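PDB 3GRH: putative acyl-CoA thioester hydrolase YbhC from Escherichia coli K-12, which is a putative thioesterase of the outer membrane, built on the pectinesterase fold although it neither binds pectin nor has pectinesterase activity. Local coordinates for residues A[171-174]-A[175-178]; A[196-200]-A[201-205]. All blocks are in the same frame, centred on the assembly; numbering follows the deposited sequence.

Both contacts are local, each made within one unbroken run of chain. Contact 1 (171-178) is the start of helix 174-181, partly buried about 22 Å from the centre of the chain, and contact 2 (196-205) is a turn in the wall of the parallel beta-helix, buried about 12 Å from it. Helical backbone bonds and aromatic rings dominate the first; the second joins an aliphatic and aromatic interior to a turn tied down by asparagines. The two meet where the helix lies against the coil: Tyr175 OH is probably hydrogen-bonded to Gln199 OE1 (2.7 Å), and Met176 CE packs on Trp197 O (3.3 Å).

Contact 1: residues A[171-174]-A[175-178]; sequences KPAW and YMYD
The indole of Trp174 touches Tyr177 and Asp178, one turn on. Beyond CB, CG is anti to the backbone N (chi1 180°), which sets the ring alongside the side chains three and four positions later. Trp174 CE2 lies 3.8 Å from Asp178 CB, a methylene seated over one face of the indole, 4.0 Å from the centroid of the five-membered ring: a CH-pi contact. Trp174 NE1 comes no closer than 3.7 Å to Asp178 OD2 and is not bonded to it; the other carboxylate oxygen, Asp178 OD1, is hydrogen-bonded to Gln181 NE2. At the far end Trp174 CZ3 touches Tyr177 CD2 at 3.6 Å, the ring planes inclined at 41°.

The backbone beneath is a helix start. A type II turn from Lys171 to Trp174 leads into it, Pro172 suiting the second position. Ala173, the N-cap, takes the third with positive phi (81°), unusual for a residue with a side chain, but only its small CB has to be accommodated. Ala173 O accepts a nearly straight bond from Tyr177 N (3.1 Å), while Trp174 O takes Asp178 N at 2.7 Å. Ala173 CB faces Met176 SD at 4.3 Å, and both side chains rest on Tyr122 of strand 115-123.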
loop_
_atom_site.group_PDB
_atom_site.type_symbol
_atom_site.label_atom_id
_atom_site.label_comp_id
_atom_site.label_asym_id
_atom_site.label_seq_id
_atom_site.Cartn_x
_atom_site.Cartn_y
_atom_site.Cartn_z
ATOM N N LYS A 171 10.872 -23.966 9.748
ATOM C CA LYS A 171 11.036 -22.630 10.276
ATOM C C LYS A 171 9.757 -21.867 9.967
ATOM O O LYS A 171 9.028 -22.223 9.045
ATOM C CB LYS A 171 12.277 -21.897 9.711
ATOM C CG LYS A 171 13.647 -22.508 10.000
ATOM C CD LYS A 171 14.738 -21.594 9.417
ATOM C CE LYS A 171 16.134 -22.067 9.670
ATOM N NZ LYS A 171 17.114 -20.894 9.561
ATOM N N PRO A 172 9.457 -20.800 10.746
ATOM C CA PRO A 172 8.358 -19.965 10.408
ATOM C C PRO A 172 8.506 -19.365 8.985
ATOM O O PRO A 172 9.605 -19.123 8.419
ATOM C CB PRO A 172 8.414 -18.818 11.461
ATOM C CG PRO A 172 9.071 -19.505 12.629
ATOM C CD PRO A 172 10.120 -20.386 11.962
ATOM N N ALA A 173 7.374 -19.189 8.387
ATOM C CA ALA A 173 7.280 -18.538 7.118
ATOM C C ALA A 173 7.611 -19.487 6.010
ATOM O O ALA A 173 7.636 -19.113 4.839
ATOM C CB ALA A 173 8.158 -17.189 6.990
ATOM N N TRP A 174 7.870 -20.756 6.321
ATOM C CA TRP A 174 8.041 -21.727 5.228
ATOM C C TRP A 174 6.919 -21.722 4.213
ATOM O O TRP A 174 7.188 -21.810 3.015
ATOM C CB TRP A 174 8.176 -23.148 5.784
ATOM C CG TRP A 174 8.345 -24.165 4.685
ATOM C CD1 TRP A 174 7.473 -25.069 4.297
ATOM C CD2 TRP A 174 9.456 -24.246 3.784
ATOM N NE1 TRP A 174 7.976 -25.797 3.237
ATOM C CE2 TRP A 174 9.197 -25.284 2.891
ATOM C CE3 TRP A 174 10.645 -23.531 3.654
ATOM C CZ2 TRP A 174 10.087 -25.636 1.884
ATOM C CZ3 TRP A 174 11.544 -23.906 2.667
ATOM C CH2 TRP A 174 11.249 -24.913 1.796
ATOM N N TYR A 175 5.672 -21.699 4.687
ATOM C CA TYR A 175 4.560 -21.806 3.763
ATOM C C TYR A 175 4.600 -20.661 2.747
ATOM O O TYR A 175 4.166 -20.818 1.590
ATOM C CB TYR A 175 3.246 -21.893 4.510
ATOM C CG TYR A 175 2.724 -20.604 5.049
ATOM C CD1 TYR A 175 1.827 -19.848 4.320
ATOM C CD2 TYR A 175 3.037 -20.198 6.330
ATOM C CE1 TYR A 175 1.380 -18.637 4.802
ATOM C CE2 TYR A 175 2.540 -18.995 6.864
ATOM C CZ TYR A 175 1.701 -18.215 6.106
ATOM O OH TYR A 175 1.242 -17.031 6.632
ATOM N N MET A 176 5.055 -19.489 3.202
ATOM C CA MET A 176 5.185 -18.274 2.350
ATOM C C MET A 176 6.276 -18.477 1.290
ATOM O O MET A 176 6.040 -18.353 0.077
ATOM C CB MET A 176 5.490 -17.061 3.219
ATOM C CG MET A 176 4.317 -16.709 4.096
ATOM S SD MET A 176 4.596 -15.470 5.370
ATOM C CE MET A 176 4.637 -13.993 4.369
ATOM N N TYR A 177 7.465 -18.863 1.737
ATOM C CA TYR A 177 8.576 -19.096 0.860
ATOM C C TYR A 177 8.245 -20.180 -0.112
ATOM O O TYR A 177 8.521 -20.029 -1.297
ATOM C CB TYR A 177 9.787 -19.460 1.658
ATOM C CG TYR A 177 10.965 -19.777 0.801
ATOM C CD1 TYR A 177 11.681 -18.726 0.204
ATOM C CD2 TYR A 177 11.322 -21.070 0.525
ATOM C CE1 TYR A 177 12.740 -18.989 -0.623
ATOM C CE2 TYR A 177 12.378 -21.330 -0.268
ATOM C CZ TYR A 177 13.094 -20.288 -0.830
ATOM O OH TYR A 177 14.171 -20.666 -1.673
ATOM N N ASP A 178 7.657 -21.265 0.372
ATOM C CA ASP A 178 7.390 -22.455 -0.480
ATOM C C ASP A 178 6.382 -22.171 -1.577
ATOM O O ASP A 178 6.490 -22.689 -2.670
ATOM C CB ASP A 178 6.885 -23.584 0.385
ATOM C CG ASP A 178 6.945 -24.925 -0.271
ATOM O OD1 ASP A 178 7.847 -25.203 -1.093
ATOM O OD2 ASP A 178 6.048 -25.704 0.100
#

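Contact 2: residues A[196-200]-A[201-205]; sequences FWSQN and NGLQL
Phe196 presents one face of its ring to Leu205, whose CD1 stands 4.3 Å above the plane, displaced toward the rim. Leu205 CD2 touches Phe196 CZ at 3.7 Å, obliquely, and Leu203 CD2 also approaches the ring obliquely. Phe196 and Leu205 meet head-on across the space between their strands, where ring and branched chains pack without needing polar partners.

Nearer the turn, Leu203 CD2 lies against Ser198 OG (3.5 Å). A chi1 of 178° swings Ser198 OG beside its own carbonyl carbon, from where it accepts the N-H of Asn200 (Asn200 N to Ser198 OG 3.0 Å), forming an ST turn as the strand ends. The chain then bends sharply, a type II turn from Asn200 to Leu203 closed by a weak bond from Leu203 N to Asn200 O (3.3 Å). Gly202 suits its positive phi, where a side chain would jam against the preceding carbonyl. A water donates to both Gln199 O and Asn201 OD1, and Asn201 OD1 also accepts from the backbone N of Asp233.

Asn200 binds Ile130 N through OD1 and Gly128 O through ND2; an alanine here would probably leave both backbone groups without these partners and the turn less firmly fixed. In this right-handed parallel beta-helix the turn joins strand 196-198, between strands 115-123 and 228-230, to strand 204-206, between 130-134 and 235-238; helix 174-181 packs outside, Met176 meeting Trp197 and Gln199.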
loop_
_atom_site.group_PDB
_atom_site.type_symbol
_atom_site.label_atom_id
_atom_site.label_comp_id
_atom_site.label_asym_id
_atom_site.label_seq_id
_atom_site.Cartn_x
_atom_site.Cartn_y
_atom_site.Cartn_z
ATOM N N PHE A 196 9.491 -7.213 1.951
ATOM C CA PHE A 196 8.827 -7.378 3.233
ATOM C C PHE A 196 7.431 -7.840 2.896
ATOM O O PHE A 196 6.688 -7.134 2.237
ATOM C CB PHE A 196 8.799 -6.032 3.992
ATOM C CG PHE A 196 8.487 -6.128 5.396
ATOM C CD1 PHE A 196 9.460 -5.883 6.379
ATOM C CD2 PHE A 196 7.275 -6.507 5.810
ATOM C CE1 PHE A 196 9.158 -5.976 7.687
ATOM C CE2 PHE A 196 6.979 -6.664 7.208
ATOM C CZ PHE A 196 7.958 -6.381 8.104
ATOM N N TRP A 197 7.082 -9.039 3.349
ATOM C CA TRP A 197 5.749 -9.616 3.094
ATOM C C TRP A 197 5.195 -10.121 4.379
ATOM O O TRP A 197 5.772 -10.931 5.051
ATOM C CB TRP A 197 5.888 -10.763 2.141
ATOM C CG TRP A 197 4.685 -11.568 1.836
ATOM C CD1 TRP A 197 3.388 -11.247 2.086
ATOM C CD2 TRP A 197 4.646 -12.840 1.152
ATOM N NE1 TRP A 197 2.569 -12.256 1.657
ATOM C CE2 TRP A 197 3.322 -13.257 1.135
ATOM C CE3 TRP A 197 5.630 -13.723 0.702
ATOM C CZ2 TRP A 197 2.929 -14.462 0.582
ATOM C CZ3 TRP A 197 5.236 -14.868 0.099
ATOM C CH2 TRP A 197 3.924 -15.250 0.063
ATOM N N SER A 198 4.078 -9.529 4.745
ATOM C CA SER A 198 3.356 -9.931 5.962
ATOM C C SER A 198 1.993 -10.475 5.692
ATOM O O SER A 198 1.283 -9.913 4.896
ATOM C CB SER A 198 3.217 -8.752 6.857
ATOM O OG SER A 198 2.492 -9.053 8.051
ATOM N N GLN A 199 1.674 -11.591 6.376
ATOM C CA GLN A 199 0.302 -12.039 6.490
ATOM C C GLN A 199 -0.201 -11.907 7.911
ATOM O O GLN A 199 -1.263 -12.444 8.276
ATOM C CB GLN A 199 0.180 -13.478 6.068
ATOM C CG GLN A 199 0.659 -13.690 4.659
ATOM C CD GLN A 199 -0.058 -14.802 4.053
ATOM O OE1 GLN A 199 -0.229 -15.865 4.679
ATOM N NE2 GLN A 199 -0.629 -14.549 2.878
ATOM N N ASN A 200 0.542 -11.262 8.782
ATOM C CA ASN A 200 0.189 -11.165 10.214
ATOM C C ASN A 200 -0.943 -10.139 10.410
ATOM O O ASN A 200 -0.827 -8.945 10.088
ATOM C CB ASN A 200 1.470 -10.675 10.928
ATOM C CG ASN A 200 1.389 -10.646 12.398
ATOM O OD1 ASN A 200 1.451 -9.557 13.039
ATOM N ND2 ASN A 200 1.182 -11.802 12.989
ATOM N N ASN A 201 -2.055 -10.598 11.006
ATOM C CA ASN A 201 -3.086 -9.690 11.419
ATOM C C ASN A 201 -2.542 -8.891 12.553
ATOM O O ASN A 201 -1.914 -9.431 13.477
ATOM C CB ASN A 201 -4.347 -10.424 11.861
ATOM C CG ASN A 201 -5.047 -11.163 10.759
ATOM O OD1 ASN A 201 -4.922 -10.869 9.569
ATOM N ND2 ASN A 201 -5.807 -12.187 11.184
ATOM N N GLY A 202 -2.798 -7.609 12.540
ATOM C CA GLY A 202 -2.218 -6.858 13.619
ATOM C C GLY A 202 -0.824 -6.391 13.506
ATOM O O GLY A 202 -0.345 -5.798 14.478
ATOM N N LEU A 203 -0.172 -6.612 12.396
ATOM C CA LEU A 203 1.202 -6.073 12.165
ATOM C C LEU A 203 1.201 -4.591 12.391
ATOM O O LEU A 203 0.319 -3.885 11.922
ATOM C CB LEU A 203 1.598 -6.347 10.743
ATOM C CG LEU A 203 3.038 -5.943 10.403
ATOM C CD1 LEU A 203 4.015 -7.029 10.863
ATOM C CD2 LEU A 203 3.091 -5.712 8.849
ATOM N N GLN A 204 2.232 -4.108 13.095
ATOM C CA GLN A 204 2.484 -2.704 13.259
ATOM C C GLN A 204 3.898 -2.432 12.838
ATOM O O GLN A 204 4.789 -3.141 13.250
ATOM C CB GLN A 204 2.324 -2.363 14.714
ATOM C CG GLN A 204 0.894 -2.434 15.157
ATOM C CD GLN A 204 0.700 -2.103 16.627
ATOM O OE1 GLN A 204 1.619 -2.047 17.460
ATOM N NE2 GLN A 204 -0.567 -1.914 16.988
ATOM N N LEU A 205 4.108 -1.448 11.980
ATOM C CA LEU A 205 5.458 -1.008 11.512
ATOM C C LEU A 205 5.617 0.468 11.813
ATOM O O LEU A 205 4.710 1.220 11.619
ATOM C CB LEU A 205 5.619 -1.193 10.024
ATOM C CG LEU A 205 5.482 -2.581 9.493
ATOM C CD1 LEU A 205 5.666 -2.612 7.984
ATOM C CD2 LEU A 205 6.481 -3.587 10.115
HETATM O O HOH W 1 -3.921 -12.872 7.543
#